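Local coordinates for alpha-n-acetylglucosaminidase family protein (Clostridium perfringens, PDB 4A42), which forms a family 32 carbohydrate-binding module of an alpha-N-acetylglucosaminidase and probably binds sugars on behalf of the catalytic module, at residues 25-30 / 65-70; 91-94 / 100-103. One frame throughout, in Å; residues are numbered along the deposited sequence.

How the contacts relate
Both contacts belong to the beta-sandwich of one F5/8 type C (discoidin-like) domain, and their centres lie about 15 Å apart. Contact 1 packs the 3-10 turn 26-28 against strand 63-69, whereas contact 2 pairs the two strands of the hairpin 90-95/102-107; strands 63-69 and 90-95 are each hydrogen-bonded to strand 126-134, so both contacts reach the same sheet. They meet directly where T66 CG2 of contact 1 packs at 4.1 Å from W101 CH2 of contact 2. The bound calcium ion, coordinated by N45, D48, N50, T53, G142 and E143, is about 10 Å from the side chain of F67, so it lies nearby without being part of contact 1.

Contact 1: 25-30 / 65-70; sequences NLAMKD and VTFDLS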
ATOM      1  N   ASN A  25       4.445 -10.390   7.568  1.00 31.01           N
ATOM      2  CA  ASN A  25       3.941  -9.553   6.475  1.00 28.41           C
ATOM      3  C   ASN A  25       2.566 -10.011   5.972  1.00 26.71           C
ATOM      4  O   ASN A  25       2.447 -10.964   5.190  1.00 27.43           O
ATOM      5  CB  ASN A  25       4.964  -9.486   5.330  1.00 25.94           C
ATOM      6  CG  ASN A  25       4.523  -8.578   4.184  1.00 23.09           C
ATOM      7  OD1 ASN A  25       3.455  -7.980   4.220  1.00 21.28           O
ATOM      8  ND2 ASN A  25       5.358  -8.478   3.159  1.00 24.43           N
ATOM      9  N   LEU A  26       1.529  -9.332   6.444  1.00 26.85           N
ATOM     10  CA  LEU A  26       0.152  -9.689   6.136  1.00 26.38           C
ATOM     11  C   LEU A  26      -0.169  -9.584   4.656  1.00 26.66           C
ATOM     12  O   LEU A  26      -1.098 -10.230   4.171  1.00 28.99           O
ATOM     13  CB  LEU A  26      -0.814  -8.796   6.925  1.00 26.52           C
ATOM     14  CG  LEU A  26      -0.784  -8.948   8.443  1.00 27.09           C
ATOM     15  CD1 LEU A  26      -1.293  -7.679   9.112  1.00 28.87           C
ATOM     16  CD2 LEU A  26      -1.619 -10.156   8.872  1.00 28.21           C
ATOM     17  N   ALA A  27       0.586  -8.758   3.937  1.00 24.25           N
ATOM     18  CA  ALA A  27       0.327  -8.565   2.521  1.00 22.34           C
ATOM     19  C   ALA A  27       0.547  -9.864   1.766  1.00 23.33           C
ATOM     20  O   ALA A  27      -0.027 -10.071   0.705  1.00 25.67           O
ATOM     21  CB  ALA A  27       1.229  -7.476   1.955  1.00 19.67           C
HETATM   22  N   MSE A  28       1.377 -10.738   2.327  1.00 25.86           N
HETATM   23  CA  MSE A  28       1.709 -11.980   1.637  0.56 26.66           C
HETATM   24  C   MSE A  28       0.983 -13.214   2.165  1.00 25.74           C
HETATM   25  O   MSE A  28       1.253 -14.338   1.733  1.00 25.46           O
HETATM   26  CB  MSE A  28       3.215 -12.196   1.632  0.56 26.88           C
HETATM   27  CG  MSE A  28       3.946 -11.048   0.976  0.56 29.17           C
HETATM   28 SE   MSE A  28       5.770 -11.478   0.553  0.56 32.95          SE
HETATM   29  CE  MSE A  28       6.413 -11.900   2.345  0.56 32.82           C
ATOM     30  N   LYS A  29       0.036 -13.005   3.073  1.00 24.46           N
ATOM     31  CA  LYS A  29      -0.773 -14.103   3.592  1.00 24.07           C
ATOM     32  C   LYS A  29      -1.696 -14.619   2.509  1.00 23.54           C
ATOM     33  O   LYS A  29      -2.188 -13.855   1.689  1.00 25.22           O
ATOM     34  CB  LYS A  29      -1.618 -13.632   4.775  1.00 24.73           C
ATOM     35  CG  LYS A  29      -0.823 -13.265   6.011  1.00 28.44           C
ATOM     36  CD  LYS A  29      -0.248 -14.486   6.702  1.00 31.76           C
ATOM     37  CE  LYS A  29       0.465 -14.086   7.976  1.00 31.74           C
ATOM     38  NZ  LYS A  29       1.085 -15.246   8.661  1.00 32.96           N
ATOM     39  N   ASP A  30      -1.951 -15.921   2.512  1.00 24.43           N
ATOM     40  CA  ASP A  30      -2.788 -16.519   1.486  1.00 26.52           C
ATOM     41  C   ASP A  30      -4.182 -15.889   1.474  1.00 26.30           C
ATOM     42  O   ASP A  30      -4.753 -15.633   0.413  1.00 28.17           O
ATOM     43  CB  ASP A  30      -2.865 -18.035   1.696  1.00 30.12           C
ATOM     44  CG  ASP A  30      -3.727 -18.728   0.666  1.00 33.73           C
ATOM     45  OD1 ASP A  30      -3.283 -18.861  -0.493  1.00 36.16           O
ATOM     46  OD2 ASP A  30      -4.843 -19.159   1.026  1.00 36.18           O
ATOM     47  N   VAL A  65      -4.511   1.054  -4.717  1.00 17.44           N
ATOM     48  CA  VAL A  65      -4.423  -0.368  -4.388  1.00 18.08           C
ATOM     49  C   VAL A  65      -5.180  -0.620  -3.084  1.00 18.38           C
ATOM     50  O   VAL A  65      -5.018   0.130  -2.131  1.00 17.75           O
ATOM     51  CB  VAL A  65      -2.953  -0.785  -4.155  1.00 19.38           C
ATOM     52  CG1 VAL A  65      -2.861  -2.268  -3.786  1.00 20.46           C
ATOM     53  CG2 VAL A  65      -2.086  -0.451  -5.372  1.00 20.76           C
ATOM     54  N   THR A  66      -6.002  -1.666  -3.030  1.00 18.79           N
ATOM     55  CA  THR A  66      -6.683  -2.021  -1.785  1.00 18.85           C
ATOM     56  C   THR A  66      -6.376  -3.459  -1.382  1.00 20.23           C
ATOM     57  O   THR A  66      -6.610  -4.386  -2.156  1.00 22.33           O
ATOM     58  CB  THR A  66      -8.208  -1.865  -1.899  1.00 20.87           C
ATOM     59  OG1 THR A  66      -8.533  -0.497  -2.176  1.00 21.45           O
ATOM     60  CG2 THR A  66      -8.882  -2.276  -0.588  1.00 20.92           C
ATOM     61  N   PHE A  67      -5.838  -3.640  -0.180  1.00 20.30           N
ATOM     62  CA  PHE A  67      -5.643  -4.980   0.376  1.00 21.17           C
ATOM     63  C   PHE A  67      -6.831  -5.324   1.258  1.00 22.68           C
ATOM     64  O   PHE A  67      -7.265  -4.503   2.074  1.00 23.41           O
ATOM     65  CB  PHE A  67      -4.367  -5.078   1.224  1.00 21.50           C
ATOM     66  CG  PHE A  67      -3.101  -4.989   0.442  1.00 19.73           C
ATOM     67  CD1 PHE A  67      -2.580  -3.754   0.089  1.00 17.67           C
ATOM     68  CD2 PHE A  67      -2.412  -6.139   0.072  1.00 19.93           C
ATOM     69  CE1 PHE A  67      -1.408  -3.670  -0.630  1.00 18.84           C
ATOM     70  CE2 PHE A  67      -1.237  -6.052  -0.646  1.00 21.66           C
ATOM     71  CZ  PHE A  67      -0.743  -4.821  -1.000  1.00 21.41           C
ATOM     72  N   ASP A  68      -7.357  -6.530   1.075  1.00 22.84           N
ATOM     73  CA  ASP A  68      -8.375  -7.089   1.955  1.00 24.63           C
ATOM     74  C   ASP A  68      -7.684  -8.182   2.758  1.00 25.83           C
ATOM     75  O   ASP A  68      -7.382  -9.253   2.234  1.00 28.02           O
ATOM     76  CB  ASP A  68      -9.547  -7.651   1.136  1.00 24.72           C
ATOM     77  CG  ASP A  68     -10.664  -8.227   2.008  1.00 26.21           C
ATOM     78  OD1 ASP A  68     -10.482  -8.337   3.237  1.00 24.18           O
ATOM     79  OD2 ASP A  68     -11.728  -8.579   1.453  1.00 28.93           O
ATOM     80  N   LEU A  69      -7.397  -7.894   4.021  1.00 26.10           N
ATOM     81  CA  LEU A  69      -6.734  -8.850   4.899  1.00 26.22           C
ATOM     82  C   LEU A  69      -7.634 -10.034   5.285  1.00 29.73           C
ATOM     83  O   LEU A  69      -7.174 -10.977   5.927  1.00 31.19           O
ATOM     84  CB  LEU A  69      -6.206  -8.143   6.153  1.00 25.81           C
ATOM     85  CG  LEU A  69      -5.257  -6.974   5.846  1.00 25.61           C
ATOM     86  CD1 LEU A  69      -4.710  -6.339   7.115  1.00 27.91           C
ATOM     87  CD2 LEU A  69      -4.117  -7.430   4.949  1.00 25.20           C
ATOM     88  N   SER A  70      -8.906  -9.950   4.897  0.76 30.25           N
ATOM     89  CA  SER A  70      -9.907 -11.003   5.109  0.76 30.90           C
ATOM     90  C   SER A  70     -10.590 -10.911   6.474  0.76 33.02           C
ATOM     91  O   SER A  70     -11.741 -11.332   6.637  0.76 32.91           O
ATOM     92  CB  SER A  70      -9.316 -12.401   4.878  0.76 30.60           C
ATOM     93  OG  SER A  70      -8.901 -13.001   6.094  0.76 29.51           O
TER
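In the beta-sandwich of this discoidin-like domain, the short 3-10 turn 26-28 packs L26 and A27 against L69 and F67 of strand 63-69. The contact is apolar: no hydrogen bond crosses between the segments, all four touching residues are buried, and they bury 160 Å² in all. The side chains of L26 and L69 cross at about a right angle, L69 CD2 resting 4.1 Å from L26 CB and the two CD1 methyls, of L26 and L69, 4.2 Å apart. L69 reaches the turn with its branch end, its CG standing beside the backbone N (chi1 -56°).

The turn is held by backbone bonds from M28 N, of a selenomethionine, to N25 O and from K29 N to L26 O, and by N25 OD1, which accepts from A27 N at 3.0 Å in an Asx turn, the donor standing above the carbonyl plane. OD1 of N25 also accepts from I146 N, which ties the turn to strand 141-148. The F67 side chain touches I144 and I146 of that strand and V34 of strand 33-36, and so makes contact with both sheets. Where the chain turns a corner at S70, D68 OD1 accepts S70 N in a second Asx turn and makes a salt bridge with R128. Against the F67 ring itself A27 offers its single methyl, CB lying obliquely 3.9 Å from F67 CE2.

Contact 2: 91-94 / 100-103; sequences SIEI and EWTK
The indole of W101 and the carboxylate of E93 are the flat groups of this hairpin contact, and their planes are 41° apart. The two side chains cross at about a right angle: E93 OE2 comes to 3.5 Å from W101 CB, while E93 CB and I94 C approach the indole obliquely, I94 C at 3.8 Å from W101 CE3. Beyond the hairpin the indole makes a cation-pi contact with R131 and touches F129, both of strand 126-134.

The backbone evidence is that of an antiparallel pair between strands 90-95 and 102-107. I94 and T102 form a hydrogen-bonded pair, in which T102 N donates to I94 O at 2.8 Å in an almost straight bond (177°), and I94 N returns a bond to T102 O at 2.9 Å. E93 and K103 form the adjacent non-hydrogen-bonded pair; beside it E93 CA makes a CA-H...O contact with T102 O at 3.1 Å. The side chains of the E93-K103 pair share one face of the sheet, those of I94 and T102 the other.

K103 places its CG anti to the backbone N (chi1 -168°), and its aliphatic chain passes E93 obliquely, CB 4.0 Å from E93 CG, and bends at chi3 with CD 3.9 Å from S91 CB. The acid turns to strand 126-134: E93 OE1 is shared between a salt bridge to R131 NE and a hydrogen bond from N133 ND2, which also bonds to S91 OG. K103 NZ, 5.3 Å from E93 OE2, makes no salt bridge with it but may add a weaker attraction, while R131, paired with E93 OE1, probably offsets much of the acid's charge.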
ATOM      1  N   SER A  91      -1.212   8.367   0.080  1.00 12.32           N
ATOM      2  CA  SER A  91      -1.918   8.280   1.348  1.00 12.76           C
ATOM      3  C   SER A  91      -2.259   6.823   1.639  1.00 12.19           C
ATOM      4  O   SER A  91      -2.258   5.973   0.746  1.00 13.50           O
ATOM      5  CB  SER A  91      -3.193   9.132   1.330  1.00 14.33           C
ATOM      6  OG  SER A  91      -4.141   8.656   0.379  1.00 16.20           O
ATOM      7  N   ILE A  92      -2.508   6.550   2.912  1.00 14.04           N
ATOM      8  CA  ILE A  92      -2.883   5.231   3.374  1.00 14.63           C
ATOM      9  C   ILE A  92      -4.163   5.369   4.182  1.00 14.85           C
ATOM     10  O   ILE A  92      -4.252   6.220   5.072  1.00 16.17           O
ATOM     11  CB  ILE A  92      -1.777   4.634   4.261  1.00 13.88           C
ATOM     12  CG1 ILE A  92      -0.419   4.671   3.534  1.00 13.78           C
ATOM     13  CG2 ILE A  92      -2.123   3.205   4.662  1.00 16.80           C
ATOM     14  CD1 ILE A  92       0.700   4.020   4.338  1.00 15.65           C
ATOM     15  N   GLU A  93      -5.152   4.549   3.845  1.00 15.53           N
ATOM     16  CA  GLU A  93      -6.440   4.532   4.530  1.00 16.43           C
ATOM     17  C   GLU A  93      -6.702   3.125   5.037  1.00 17.83           C
ATOM     18  O   GLU A  93      -6.278   2.158   4.423  1.00 18.07           O
ATOM     19  CB  GLU A  93      -7.569   4.905   3.572  1.00 20.04           C
ATOM     20  CG  GLU A  93      -7.594   6.345   3.094  1.00 21.17           C
ATOM     21  CD  GLU A  93      -8.557   6.519   1.937  1.00 23.19           C
ATOM     22  OE1 GLU A  93      -8.212   6.099   0.819  1.00 22.54           O
ATOM     23  OE2 GLU A  93      -9.667   7.043   2.151  1.00 24.95           O
ATOM     24  N   ILE A  94      -7.423   3.006   6.149  1.00 19.52           N
ATOM     25  CA  ILE A  94      -7.840   1.696   6.633  1.00 21.82           C
ATOM     26  C   ILE A  94      -9.343   1.696   6.873  1.00 22.54           C
ATOM     27  O   ILE A  94      -9.942   2.756   7.079  1.00 23.06           O
ATOM     28  CB  ILE A  94      -7.091   1.282   7.920  1.00 22.89           C
ATOM     29  CG1 ILE A  94      -7.296   2.316   9.033  1.00 25.22           C
ATOM     30  CG2 ILE A  94      -5.600   1.080   7.616  1.00 23.65           C
ATOM     31  CD1 ILE A  94      -6.764   1.866  10.386  1.00 23.86           C
ATOM     32  N   GLU A 100     -16.433   2.863   5.215  1.00 30.05           N
ATOM     33  CA  GLU A 100     -15.995   4.033   5.954  1.00 27.51           C
ATOM     34  C   GLU A 100     -14.504   3.949   6.190  1.00 25.96           C
ATOM     35  O   GLU A 100     -14.032   3.087   6.910  1.00 27.04           O
ATOM     36  CB  GLU A 100     -16.717   4.148   7.291  1.00 26.92           C
ATOM     37  CG  GLU A 100     -16.347   5.396   8.064  1.00 30.80           C
ATOM     38  CD  GLU A 100     -17.237   5.644   9.251  1.00 33.04           C
ATOM     39  OE1 GLU A 100     -18.305   6.227   9.070  1.00 33.68           O
ATOM     40  OE2 GLU A 100     -16.844   5.286  10.363  1.00 36.53           O
ATOM     41  N   TRP A 101     -13.781   4.901   5.606  1.00 24.40           N
ATOM     42  CA  TRP A 101     -12.322   4.879   5.600  1.00 23.88           C
ATOM     43  C   TRP A 101     -11.686   5.909   6.517  1.00 23.97           C
ATOM     44  O   TRP A 101     -12.146   7.048   6.608  1.00 23.90           O
ATOM     45  CB  TRP A 101     -11.797   5.099   4.181  1.00 24.64           C
ATOM     46  CG  TRP A 101     -12.272   4.064   3.217  1.00 23.51           C
ATOM     47  CD1 TRP A 101     -13.432   4.086   2.496  1.00 26.58           C
ATOM     48  CD2 TRP A 101     -11.603   2.851   2.868  1.00 22.32           C
ATOM     49  NE1 TRP A 101     -13.525   2.961   1.716  1.00 24.89           N
ATOM     50  CE2 TRP A 101     -12.416   2.175   1.933  1.00 22.78           C
ATOM     51  CE3 TRP A 101     -10.398   2.254   3.257  1.00 20.70           C
ATOM     52  CZ2 TRP A 101     -12.068   0.948   1.376  1.00 22.58           C
ATOM     53  CZ3 TRP A 101     -10.046   1.023   2.703  1.00 21.21           C
ATOM     54  CH2 TRP A 101     -10.881   0.390   1.776  1.00 22.26           C
ATOM     55  N   THR A 102     -10.605   5.498   7.169  1.00 21.53           N
ATOM     56  CA  THR A 102      -9.778   6.399   7.961  1.00 22.10           C
ATOM     57  C   THR A 102      -8.390   6.594   7.341  1.00 21.93           C
ATOM     58  O   THR A 102      -7.598   5.645   7.230  1.00 21.15           O
ATOM     59  CB  THR A 102      -9.642   5.901   9.412  1.00 22.68           C
ATOM     60  OG1 THR A 102     -10.949   5.784   9.997  1.00 23.76           O
ATOM     61  CG2 THR A 102      -8.804   6.876  10.238  1.00 23.91           C
ATOM     62  N   LYS A 103      -8.099   7.819   6.954  1.00 21.16           N
ATOM     63  CA  LYS A 103      -6.812   8.164   6.379  1.00 20.49           C
ATOM     64  C   LYS A 103      -5.819   8.326   7.502  1.00 20.12           C
ATOM     65  O   LYS A 103      -5.895   9.250   8.263  1.00 22.10           O
ATOM     66  CB  LYS A 103      -6.908   9.443   5.523  1.00 20.00           C
ATOM     67  CG  LYS A 103      -5.687   9.728   4.645  1.00 22.65           C
ATOM     68  CD  LYS A 103      -5.858  10.838   3.683  1.00 23.43           C
ATOM     69  CE  LYS A 103      -6.982  10.599   2.712  1.00 26.43           C
ATOM     70  NZ  LYS A 103      -7.208  11.683   1.739  1.00 25.74           N
TER